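Local coordinates for Slr0280 protein (Synechocystis sp., PDB 5H3K), which is of unknown function but carries a domain of the phosphodiester glycosidase (NAGPA) family, so it probably cleaves a sugar from a phosphodiester, at residues I300-P305 against G540-V545; Q378-R383 against E490-F495; P503-Q508 against A573-G578. All blocks are in the same frame, centred on the assembly; numbering follows the deposited sequence.

Contacts 1 and 3 belong to one antiparallel sheet. Contact 1 joins strands 291-300 and 542-547 where strand 291-300 ends and a turn begins. Contact 3 joins strands 504-507 and 572-576 further across it. Every touching residue of contact 3 is buried, whereas contacts 1 and 2 are only partly so. Contact 2 sets a loop with a 3-10 turn against strand 379-392 of another, mixed sheet, its centre about 23 Å from the centre of the chain. Backbone bonds hold contacts 1 and 3, with an Asx turn inside the first segment of contact 1. Contact 2 packs aromatic rings against a strand. The Phe381 ring packs on the backbone of Ala573 and Leu574, so the two sheets meet there.

Contact 1 of 3, residues I300-P305 against G540-V545; sequences INPRSP and GNIILV
Ile300 and Ile542 form an antiparallel hydrogen-bonded pair. Ile300 N donates to Ile542 O at 2.8 Å, and Ile542 N returns a bond of 2.8 Å to Ile300 O.

The polar contacts gather in the type I turn from Asn301 to Ser304. With CG anti to the backbone N (chi1 -180°), the Asn301 amide reaches forward along the chain, to the backbone N two residues on. Its OD1 accepts from Arg303 N at 2.9 Å, an Asx turn, with the donor above the carbonyl plane. The same oxygen sits over the centre of one face of the Arg303 guanidinium. Gly540 O lies at the edge of that group. Arg303 NH2 comes within 3.0 Å of Asn541 OD1, but the angle is too poor for a hydrogen bond.

Two apolar contacts complete the packing. Ile300 CD1 meets Leu544 CG at 3.9 Å. Pro302 CB meets Ile542 CD1 at 3.9 Å. Pro302 CD also lies 3.4 Å from Gly540 O.

The turn leads from strand 291-300 into strand 307-313, whose Ile307 and Leu309 pack on Ile300 and Ile542 respectively. On its other side, strand 542-547 pairs with strand 531-536.

Contact 2 of 3, residues Q378-R383 against E490-F495; sequences QTTFGR and EAFNAF
Thr380 lays its methyl CG2 over the face of the Phe492 ring. This is a CH-pi contact, 3.9 Å from CG2 to the ring centroid and 10° off the normal. The same methyl also meets Phe495, with CG2 3.5 Å from Phe495 CE2. It is thus gripped by two aromatic rings. At chi1 -160°, OG1 is anti to the backbone N, and CG2 stands between that N and the carbonyl carbon, directed at the rings.

The edge of Phe492 runs on to Gly382. Its CZ lies 3.6 Å from Gly382 N, and the absence of a side chain there lets the ring come close to the strand backbone. Phe495 reaches the other end of the segment. Its CE1 lies 3.6 Å from Gln378 O, and Gln378 CB sits at the ring edge. An alanine in place of Phe495 would probably leave the Thr380 methyl covered by Phe492 alone and open a gap beside Gln378.

Phe492 lies in the 3-10 segment 490-494 and Phe495 directly follows it. Phe495 N donates to Phe492 O, a bond that links the backbones of the two ring residues. This part of the chain follows strand 481-488 and leads into strand 497-500. Ala372 of strand 369-373, which pairs with both 379-392 and 497-500, touches both rings. Thr379 and Phe381 point away from the rings and pack on Val536 of strand 531-536.

Contact 3 of 3, residues P503-Q508 against A573-G578; sequences PLLIDQ and ALNLDG
Leu505 holds CG anti to its carbonyl carbon (chi1 -63°), which brings CD1 to 3.8 Å from Asn575 CB. Leu504 takes the other course. Its CG is anti to the backbone N (chi1 -173°), and CD1 swings to 3.5 Å from Ala573 O. The Asn575 side chain runs beside the Pro503 ring, pointing the same way, with ND2 3.7 Å from Pro503 CD. The amide nitrogen ND2 is itself bonded to Gly502 O, which fixes the turn of the group.

The backbones run antiparallel. Leu504 and Leu574 form a non-hydrogen-bonded pair, and Ile506 and Ala573 a hydrogen-bonded one. Between these pairs the register shifts by one residue. Leu505 and Ile506 both face Ala573, a classic beta bulge. Ala573 O therefore accepts twice, from Leu505 N at 2.9 Å and from Ile506 N at 3.3 Å. Both donors come from the same face of its carbonyl plane. Ala573 N donates to Ile506 O at 2.9 Å, and Asn575 N to Pro503 O at 3.1 Å.

The bulge puts Leu505 and Ile506 next to one small side chain. Ile506 CB packs at 3.9 Å on Ala573 CB. Leu505 also reaches Phe561 and Leu565 of helix 558-567, which packs against this part of the sheet.

All the residues that touch here are buried. Four backbone N-H groups are paired across the two strands, Leu504 N goes to Glu518, and Leu574 pairs with Ile534. The Asn575 amide is tied to Gly502. Because Ala573 O accepts twice, both bulge residues have a bonded N-H, which is probably what makes the bulge tolerable in so buried a place.

Contact 1 of 3, residues I300-P305 against G540-V545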
loop_
_atom_site.group_PDB
_atom_site.type_symbol
_atom_site.label_atom_id
_atom_site.label_comp_id
_atom_site.label_asym_id
_atom_site.label_seq_id
_atom_site.Cartn_x
_atom_site.Cartn_y
_atom_site.Cartn_z
ATOM N N ILE A 300 4.025 13.632 1.344
ATOM C CA ILE A 300 4.823 13.777 0.141
ATOM C C ILE A 300 4.562 15.149 -0.459
ATOM O O ILE A 300 3.408 15.524 -0.661
ATOM C CB ILE A 300 4.438 12.713 -0.919
ATOM C CG1 ILE A 300 4.692 11.288 -0.407
ATOM C CG2 ILE A 300 5.187 12.952 -2.219
ATOM C CD1 ILE A 300 3.407 10.521 -0.082
ATOM N N ASN A 301 5.632 15.898 -0.728
ATOM C CA ASN A 301 5.513 17.150 -1.469
ATOM C C ASN A 301 5.581 16.844 -2.957
ATOM O O ASN A 301 6.660 16.581 -3.485
ATOM C CB ASN A 301 6.634 18.115 -1.069
ATOM C CG ASN A 301 6.554 19.448 -1.817
ATOM O OD1 ASN A 301 5.761 19.611 -2.754
ATOM N ND2 ASN A 301 7.388 20.397 -1.413
ATOM N N PRO A 302 4.427 16.904 -3.652
ATOM C CA PRO A 302 4.348 16.470 -5.050
ATOM C C PRO A 302 5.006 17.487 -5.985
ATOM O O PRO A 302 5.062 17.280 -7.197
ATOM C CB PRO A 302 2.836 16.398 -5.300
ATOM C CG PRO A 302 2.282 17.486 -4.435
ATOM C CD PRO A 302 3.168 17.533 -3.201
ATOM N N ARG A 303 5.500 18.574 -5.407
ATOM C CA ARG A 303 6.218 19.598 -6.159
ATOM C C ARG A 303 7.734 19.442 -6.045
ATOM O O ARG A 303 8.484 20.136 -6.736
ATOM C CB ARG A 303 5.801 20.993 -5.681
ATOM C CG ARG A 303 4.374 21.368 -6.053
ATOM C CD ARG A 303 3.783 22.365 -5.074
ATOM N NE ARG A 303 3.340 21.732 -3.829
ATOM C CZ ARG A 303 3.771 22.074 -2.618
ATOM N NH1 ARG A 303 4.658 23.051 -2.481
ATOM N NH2 ARG A 303 3.313 21.449 -1.544
ATOM N N SER A 304 8.189 18.540 -5.172
ATOM C CA SER A 304 9.618 18.234 -5.071
ATOM C C SER A 304 10.105 17.648 -6.381
ATOM O O SER A 304 9.397 16.868 -7.023
ATOM C CB SER A 304 9.922 17.268 -3.923
ATOM O OG SER A 304 9.708 17.889 -2.671
ATOM N N PRO A 305 11.319 18.034 -6.798
ATOM C CA PRO A 305 11.816 17.611 -8.113
ATOM C C PRO A 305 11.921 16.093 -8.216
ATOM O O PRO A 305 12.446 15.441 -7.312
ATOM C CB PRO A 305 13.210 18.251 -8.191
ATOM C CG PRO A 305 13.168 19.390 -7.202
ATOM C CD PRO A 305 12.275 18.905 -6.091
ATOM N N GLY A 540 -0.618 21.839 0.135
ATOM C CA GLY A 540 -0.766 21.054 -1.066
ATOM C C GLY A 540 0.158 19.851 -1.028
ATOM O O GLY A 540 0.454 19.277 -2.073
ATOM N N ASN A 541 0.618 19.469 0.162
ATOM C CA ASN A 541 1.314 18.186 0.307
ATOM C C ASN A 541 0.300 17.054 0.374
ATOM O O ASN A 541 -0.785 17.220 0.931
ATOM C CB ASN A 541 2.180 18.136 1.574
ATOM C CG ASN A 541 3.382 19.066 1.509
ATOM O OD1 ASN A 541 3.983 19.263 0.452
ATOM N ND2 ASN A 541 3.730 19.645 2.646
ATOM N N ILE A 542 0.669 15.898 -0.166
ATOM C CA ILE A 542 -0.204 14.734 -0.156
ATOM C C ILE A 542 0.089 13.892 1.069
ATOM O O ILE A 542 1.249 13.643 1.393
ATOM C CB ILE A 542 0.012 13.901 -1.426
ATOM C CG1 ILE A 542 -0.445 14.710 -2.652
ATOM C CG2 ILE A 542 -0.706 12.530 -1.315
ATOM C CD1 ILE A 542 0.010 14.127 -3.978
ATOM N N ILE A 543 -0.956 13.465 1.773
ATOM C CA ILE A 543 -0.774 12.581 2.917
ATOM C C ILE A 543 -1.415 11.230 2.628
ATOM O O ILE A 543 -2.575 11.159 2.241
ATOM C CB ILE A 543 -1.391 13.172 4.206
ATOM C CG1 ILE A 543 -0.990 14.640 4.356
ATOM C CG2 ILE A 543 -0.929 12.387 5.425
ATOM C CD1 ILE A 543 -1.842 15.392 5.354
ATOM N N LEU A 544 -0.632 10.169 2.765
ATOM C CA LEU A 544 -1.164 8.814 2.703
ATOM C C LEU A 544 -1.333 8.368 4.149
ATOM O O LEU A 544 -0.401 8.500 4.960
ATOM C CB LEU A 544 -0.203 7.887 1.960
ATOM C CG LEU A 544 0.273 8.347 0.579
ATOM C CD1 LEU A 544 1.157 7.277 -0.051
ATOM C CD2 LEU A 544 -0.897 8.649 -0.342
ATOM N N VAL A 545 -2.507 7.836 4.484
ATOM C CA VAL A 545 -2.869 7.572 5.883
ATOM C C VAL A 545 -3.395 6.155 6.095
ATOM O O VAL A 545 -4.272 5.704 5.358
ATOM C CB VAL A 545 -3.996 8.539 6.327
ATOM C CG1 VAL A 545 -4.336 8.327 7.810
ATOM C CG2 VAL A 545 -3.602 9.983 6.055
#

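Contact 2 of 3, residues Q378-R383 against E490-F495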
loop_
_atom_site.group_PDB
_atom_site.type_symbol
_atom_site.label_atom_id
_atom_site.label_comp_id
_atom_site.label_asym_id
_atom_site.label_seq_id
_atom_site.Cartn_x
_atom_site.Cartn_y
_atom_site.Cartn_z
ATOM N N GLN A 378 -0.275 19.223 -9.073
ATOM C CA GLN A 378 -1.632 19.720 -8.901
ATOM C C GLN A 378 -2.609 18.566 -8.709
ATOM O O GLN A 378 -2.464 17.516 -9.339
ATOM C CB GLN A 378 -2.048 20.542 -10.116
ATOM C CG GLN A 378 -1.220 21.819 -10.290
ATOM C CD GLN A 378 -1.488 22.489 -11.613
ATOM O OE1 GLN A 378 -1.414 21.854 -12.667
ATOM N NE2 GLN A 378 -1.823 23.775 -11.569
ATOM N N THR A 379 -3.602 18.777 -7.847
ATOM C CA THR A 379 -4.624 17.758 -7.554
ATOM C C THR A 379 -6.038 18.315 -7.655
ATOM O O THR A 379 -6.248 19.525 -7.614
ATOM C CB THR A 379 -4.468 17.158 -6.135
ATOM O OG1 THR A 379 -4.656 18.192 -5.156
ATOM C CG2 THR A 379 -3.099 16.524 -5.945
ATOM N N THR A 380 -7.009 17.417 -7.780
ATOM C CA THR A 380 -8.417 17.773 -7.633
ATOM C C THR A 380 -9.145 16.599 -6.993
ATOM O O THR A 380 -8.716 15.451 -7.147
ATOM C CB THR A 380 -9.096 18.161 -8.980
ATOM O OG1 THR A 380 -10.281 18.914 -8.711
ATOM C CG2 THR A 380 -9.482 16.918 -9.809
ATOM N N PHE A 381 -10.217 16.896 -6.261
ATOM C CA PHE A 381 -11.030 15.882 -5.589
ATOM C C PHE A 381 -12.473 16.128 -5.994
ATOM O O PHE A 381 -12.872 17.276 -6.240
ATOM C CB PHE A 381 -10.936 16.016 -4.059
ATOM C CG PHE A 381 -9.604 15.595 -3.460
ATOM C CD1 PHE A 381 -8.458 16.369 -3.634
ATOM C CD2 PHE A 381 -9.526 14.470 -2.643
ATOM C CE1 PHE A 381 -7.236 15.999 -3.047
ATOM C CE2 PHE A 381 -8.319 14.098 -2.044
ATOM C CZ PHE A 381 -7.168 14.869 -2.251
ATOM N N GLY A 382 -13.279 15.073 -6.041
ATOM C CA GLY A 382 -14.687 15.257 -6.340
ATOM C C GLY A 382 -15.364 13.922 -6.469
ATOM O O GLY A 382 -14.742 12.897 -6.226
ATOM N N ARG A 383 -16.635 13.932 -6.847
ATOM C CA ARG A 383 -17.359 12.690 -7.076
ATOM C C ARG A 383 -17.445 12.494 -8.579
ATOM O O ARG A 383 -18.080 13.278 -9.288
ATOM C CB ARG A 383 -18.730 12.749 -6.415
ATOM C CG ARG A 383 -18.598 12.950 -4.904
ATOM C CD ARG A 383 -19.922 12.762 -4.182
ATOM N NE ARG A 383 -19.768 12.880 -2.726
ATOM C CZ ARG A 383 -19.786 14.032 -2.052
ATOM N NH1 ARG A 383 -19.940 15.186 -2.689
ATOM N NH2 ARG A 383 -19.647 14.027 -0.734
ATOM N N GLU A 490 -16.256 18.747 -14.545
ATOM C CA GLU A 490 -15.392 19.145 -15.661
ATOM C C GLU A 490 -13.900 19.227 -15.338
ATOM O O GLU A 490 -13.059 18.910 -16.187
ATOM C CB GLU A 490 -15.894 20.465 -16.249
ATOM C CG GLU A 490 -15.282 20.856 -17.603
ATOM C CD GLU A 490 -15.594 19.872 -18.729
ATOM O OE1 GLU A 490 -16.562 19.081 -18.616
ATOM O OE2 GLU A 490 -14.859 19.896 -19.747
ATOM N N ALA A 491 -13.556 19.638 -14.117
ATOM C CA ALA A 491 -12.145 19.795 -13.754
ATOM C C ALA A 491 -11.334 18.509 -13.882
ATOM O O ALA A 491 -10.116 18.564 -14.062
ATOM C CB ALA A 491 -11.996 20.369 -12.344
ATOM N N PHE A 492 -11.992 17.359 -13.786
ATOM C CA PHE A 492 -11.286 16.083 -13.869
ATOM C C PHE A 492 -10.667 15.872 -15.243
ATOM O O PHE A 492 -9.672 15.158 -15.378
ATOM C CB PHE A 492 -12.201 14.912 -13.506
ATOM C CG PHE A 492 -12.229 14.606 -12.031
ATOM C CD1 PHE A 492 -11.287 13.755 -11.470
ATOM C CD2 PHE A 492 -13.200 15.164 -11.211
ATOM C CE1 PHE A 492 -11.307 13.462 -10.101
ATOM C CE2 PHE A 492 -13.235 14.881 -9.844
ATOM C CZ PHE A 492 -12.284 14.034 -9.289
ATOM N N ASN A 493 -11.238 16.499 -16.269
ATOM C CA ASN A 493 -10.704 16.336 -17.623
ATOM C C ASN A 493 -9.282 16.877 -17.812
ATOM O O ASN A 493 -8.588 16.529 -18.778
ATOM C CB ASN A 493 -11.660 16.945 -18.641
ATOM C CG ASN A 493 -12.991 16.252 -18.644
ATOM O OD1 ASN A 493 -13.102 15.104 -19.085
ATOM N ND2 ASN A 493 -14.010 16.925 -18.123
ATOM N N ALA A 494 -8.845 17.716 -16.885
ATOM C CA ALA A 494 -7.501 18.278 -16.959
ATOM C C ALA A 494 -6.427 17.313 -16.477
ATOM O O ALA A 494 -5.242 17.520 -16.757
ATOM C CB ALA A 494 -7.433 19.579 -16.159
ATOM N N PHE A 495 -6.814 16.263 -15.749
ATOM C CA PHE A 495 -5.806 15.454 -15.053
ATOM C C PHE A 495 -5.612 14.073 -15.674
ATOM O O PHE A 495 -6.577 13.334 -15.857
ATOM C CB PHE A 495 -6.150 15.329 -13.562
ATOM C CG PHE A 495 -6.202 16.655 -12.846
ATOM C CD1 PHE A 495 -5.055 17.204 -12.294
ATOM C CD2 PHE A 495 -7.395 17.374 -12.760
ATOM C CE1 PHE A 495 -5.096 18.453 -11.632
ATOM C CE2 PHE A 495 -7.446 18.617 -12.111
ATOM C CZ PHE A 495 -6.298 19.149 -11.541
#

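Contact 3 of 3, residues P503-Q508 against A573-G578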
loop_
_atom_site.group_PDB
_atom_site.type_symbol
_atom_site.label_atom_id
_atom_site.label_comp_id
_atom_site.label_asym_id
_atom_site.label_seq_id
_atom_site.Cartn_x
_atom_site.Cartn_y
_atom_site.Cartn_z
ATOM N N PRO A 503 -15.969 6.788 0.559
ATOM C CA PRO A 503 -16.552 8.070 0.139
ATOM C C PRO A 503 -15.594 9.240 0.259
ATOM O O PRO A 503 -14.564 9.157 0.943
ATOM C CB PRO A 503 -17.764 8.247 1.068
ATOM C CG PRO A 503 -17.531 7.302 2.218
ATOM C CD PRO A 503 -16.601 6.222 1.765
ATOM N N LEU A 504 -15.919 10.326 -0.427
ATOM C CA LEU A 504 -15.214 11.582 -0.216
ATOM C C LEU A 504 -15.516 12.032 1.217
ATOM O O LEU A 504 -16.679 12.055 1.625
ATOM C CB LEU A 504 -15.700 12.623 -1.223
ATOM C CG LEU A 504 -14.945 13.944 -1.259
ATOM C CD1 LEU A 504 -13.510 13.707 -1.711
ATOM C CD2 LEU A 504 -15.665 14.898 -2.220
ATOM N N LEU A 505 -14.485 12.371 1.986
ATOM C CA LEU A 505 -14.684 12.662 3.415
ATOM C C LEU A 505 -14.582 14.152 3.731
ATOM O O LEU A 505 -15.405 14.695 4.476
ATOM C CB LEU A 505 -13.699 11.877 4.286
ATOM C CG LEU A 505 -13.827 10.355 4.228
ATOM C CD1 LEU A 505 -12.723 9.704 5.055
ATOM C CD2 LEU A 505 -15.203 9.912 4.728
ATOM N N ILE A 506 -13.565 14.809 3.181
ATOM C CA ILE A 506 -13.354 16.236 3.437
ATOM C C ILE A 506 -13.154 16.985 2.121
ATOM O O ILE A 506 -12.433 16.516 1.230
ATOM C CB ILE A 506 -12.132 16.461 4.367
ATOM C CG1 ILE A 506 -12.290 15.653 5.664
ATOM C CG2 ILE A 506 -11.947 17.953 4.663
ATOM C CD1 ILE A 506 -11.106 15.743 6.618
ATOM N N ASP A 507 -13.790 18.146 1.990
ATOM C CA ASP A 507 -13.659 18.944 0.773
ATOM C C ASP A 507 -13.574 20.424 1.124
ATOM O O ASP A 507 -14.493 20.971 1.744
ATOM C CB ASP A 507 -14.831 18.690 -0.176
ATOM C CG ASP A 507 -14.603 19.289 -1.556
ATOM O OD1 ASP A 507 -14.876 20.491 -1.740
ATOM O OD2 ASP A 507 -14.152 18.554 -2.459
ATOM N N GLN A 508 -12.461 21.051 0.743
ATOM C CA GLN A 508 -12.167 22.449 1.077
ATOM C C GLN A 508 -12.399 22.722 2.552
ATOM O O GLN A 508 -13.084 23.683 2.910
ATOM C CB GLN A 508 -13.005 23.413 0.224
ATOM C CG GLN A 508 -13.115 23.029 -1.260
ATOM C CD GLN A 508 -11.817 23.187 -2.056
ATOM O OE1 GLN A 508 -10.724 22.851 -1.588
ATOM N NE2 GLN A 508 -11.944 23.692 -3.279
ATOM N N ALA A 573 -9.897 15.109 1.491
ATOM C CA ALA A 573 -9.576 13.750 1.905
ATOM C C ALA A 573 -10.518 12.751 1.256
ATOM O O ALA A 573 -11.732 12.964 1.228
ATOM C CB ALA A 573 -9.648 13.621 3.445
ATOM N N LEU A 574 -9.944 11.666 0.741
ATOM C CA LEU A 574 -10.684 10.593 0.093
ATOM C C LEU A 574 -10.449 9.308 0.860
ATOM O O LEU A 574 -9.294 8.897 1.076
ATOM C CB LEU A 574 -10.198 10.421 -1.355
ATOM C CG LEU A 574 -10.712 9.199 -2.117
ATOM C CD1 LEU A 574 -12.200 9.346 -2.359
ATOM C CD2 LEU A 574 -9.945 9.095 -3.446
ATOM N N ASN A 575 -11.539 8.673 1.282
ATOM C CA ASN A 575 -11.468 7.348 1.877
ATOM C C ASN A 575 -11.079 6.348 0.803
ATOM O O ASN A 575 -11.654 6.354 -0.287
ATOM C CB ASN A 575 -12.803 6.944 2.496
ATOM C CG ASN A 575 -12.704 5.642 3.273
ATOM O OD1 ASN A 575 -11.943 5.542 4.253
ATOM N ND2 ASN A 575 -13.440 4.620 2.824
ATOM N N LEU A 576 -10.069 5.533 1.089
ATOM C CA LEU A 576 -9.657 4.464 0.183
ATOM C C LEU A 576 -10.200 3.168 0.770
ATOM O O LEU A 576 -10.824 3.184 1.844
ATOM C CB LEU A 576 -8.121 4.428 0.069
ATOM C CG LEU A 576 -7.463 5.683 -0.545
ATOM C CD1 LEU A 576 -5.912 5.657 -0.470
ATOM C CD2 LEU A 576 -7.917 5.897 -1.983
ATOM N N ASP A 577 -9.986 2.043 0.093
ATOM C CA ASP A 577 -10.423 0.747 0.624
ATOM C C ASP A 577 -9.753 0.486 1.990
ATOM O O ASP A 577 -8.605 0.873 2.221
ATOM C CB ASP A 577 -10.074 -0.354 -0.392
ATOM C CG ASP A 577 -10.656 -1.718 -0.044
ATOM O OD1 ASP A 577 -11.647 -1.826 0.726
ATOM O OD2 ASP A 577 -10.111 -2.713 -0.594
ATOM N N GLY A 578 -10.479 -0.143 2.909
ATOM C CA GLY A 578 -9.940 -0.381 4.239
ATOM C C GLY A 578 -9.991 -1.828 4.682
ATOM O O GLY A 578 -9.871 -2.750 3.861
#